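Local coordinates for uncharacterized protein yedD (Klebsiella pneumoniae subsp. pneumoniae, PDB 4HWM) that is of unknown function but is a lipoprotein of the YedD-like family that folds into a closed antiparallel beta barrel, at residues A15-A19 with G20-F24. Residues are numbered along the deposited sequence; the frame is centred on the assembly and turned at random.
Sequences APAPA and GLAGF
Pro18 and Leu21 close a type II beta turn, a local contact at the surface in the loop that leads into strand 23-26, with Ala19 and Gly20 at its two corners. The turn shows why glycine suits the second corner: Gly20 has a positive phi of 96°, where a beta carbon would run into the carbonyl oxygen of Ala19. Leu21 N donates to Pro18 O over 3.1 Å, nearly straight at 161°. The same oxygen accepts a second bond from a water 2.8 Å away, and that water in turn accepts from Ala22 N at 2.9 Å, extending the closure by one residue. The Pro18 and Leu21 side chains lie side by side and point the same way: with chi1 at -175° Leu21 CG lies opposite the backbone N, and Leu21 CD2 packs 3.9 Å from Pro18 CD. Farther from the corner, the methyls of Ala17 and Ala22 meet, CB to CB, at 4.1 Å. Leu21 is buried against Leu67 of strand 60-70, which Ala17 also touches, along with Val45 of strand 40-45. Arg102 NH2, from strand 98-103, hydrogen-bonds to Gly20 O, while beyond the turn Gly23 and Phe24 join the barrel through backbone bonds to Val45 and Val103.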
loop_
_atom_site.group_PDB
_atom_site.type_symbol
_atom_site.label_atom_id
_atom_site.label_comp_id
_atom_site.label_asym_id
_atom_site.label_seq_id
_atom_site.Cartn_x
_atom_site.Cartn_y
_atom_site.Cartn_z
ATOM N N ALA A 15 9.028 -2.026 -9.649
ATOM C CA ALA A 15 9.240 -3.481 -9.616
ATOM C C ALA A 15 7.891 -4.197 -9.712
ATOM O O ALA A 15 6.968 -3.888 -8.963
ATOM C CB ALA A 15 9.945 -3.900 -8.331
ATOM N N PRO A 16 7.775 -5.224 -10.581
ATOM C CA PRO A 16 6.605 -6.068 -10.554
ATOM C C PRO A 16 6.424 -6.751 -9.199
ATOM O O PRO A 16 7.404 -7.033 -8.510
ATOM C CB PRO A 16 6.879 -7.116 -11.649
ATOM C CG PRO A 16 7.867 -6.456 -12.547
ATOM C CD PRO A 16 8.713 -5.621 -11.657
ATOM N N ALA A 17 5.181 -6.950 -8.791
ATOM C CA ALA A 17 4.924 -7.597 -7.513
ATOM C C ALA A 17 5.472 -9.028 -7.538
ATOM O O ALA A 17 5.140 -9.785 -8.460
ATOM C CB ALA A 17 3.442 -7.625 -7.250
ATOM N N PRO A 18 6.267 -9.408 -6.521
ATOM C CA PRO A 18 6.581 -10.845 -6.423
ATOM C C PRO A 18 5.336 -11.689 -6.232
ATOM O O PRO A 18 4.338 -11.233 -5.680
ATOM C CB PRO A 18 7.448 -10.941 -5.163
ATOM C CG PRO A 18 7.859 -9.565 -4.842
ATOM C CD PRO A 18 6.854 -8.634 -5.419
ATOM N N ALA A 19 5.405 -12.954 -6.633
ATOM C CA ALA A 19 4.280 -13.845 -6.518
ATOM C C ALA A 19 3.706 -13.829 -5.099
ATOM O O ALA A 19 4.425 -13.988 -4.115
ATOM C CB ALA A 19 4.704 -15.278 -6.888
ATOM N N GLY A 20 2.391 -13.644 -5.020
ATOM C CA GLY A 20 1.667 -13.672 -3.760
ATOM C C GLY A 20 1.420 -12.305 -3.138
ATOM O O GLY A 20 0.631 -12.240 -2.233
ATOM N N LEU A 21 2.099 -11.256 -3.609
ATOM C CA LEU A 21 2.002 -9.932 -2.996
ATOM C C LEU A 21 0.897 -9.087 -3.619
ATOM O O LEU A 21 0.268 -8.307 -2.913
ATOM C CB LEU A 21 3.318 -9.183 -3.030
ATOM C CG LEU A 21 3.338 -7.828 -2.306
ATOM C CD1 LEU A 21 2.994 -7.983 -0.793
ATOM C CD2 LEU A 21 4.666 -7.086 -2.549
ATOM N N ALA A 22 0.625 -9.246 -4.902
ATOM C CA ALA A 22 -0.412 -8.457 -5.549
ATOM C C ALA A 22 -1.742 -8.728 -4.876
ATOM O O ALA A 22 -2.110 -9.874 -4.608
ATOM C CB ALA A 22 -0.474 -8.747 -7.054
ATOM N N GLY A 23 -2.479 -7.659 -4.588
ATOM C CA GLY A 23 -3.767 -7.802 -3.911
ATOM C C GLY A 23 -4.151 -6.550 -3.156
ATOM O O GLY A 23 -3.551 -5.507 -3.312
ATOM N N PHE A 24 -5.204 -6.721 -2.381
ATOM C CA PHE A 24 -5.655 -5.761 -1.388
ATOM C C PHE A 24 -5.265 -6.277 -0.001
ATOM O O PHE A 24 -5.484 -7.442 0.314
ATOM C CB PHE A 24 -7.170 -5.611 -1.402
ATOM C CG PHE A 24 -7.754 -5.133 -2.702
ATOM C CD1 PHE A 24 -7.224 -4.075 -3.381
ATOM C CD2 PHE A 24 -8.891 -5.732 -3.207
ATOM C CE1 PHE A 24 -7.809 -3.614 -4.553
ATOM C CE2 PHE A 24 -9.474 -5.298 -4.380
ATOM C CZ PHE A 24 -8.940 -4.227 -5.055
HETATM O O HOH W 1 1.907 -10.933 -6.946
#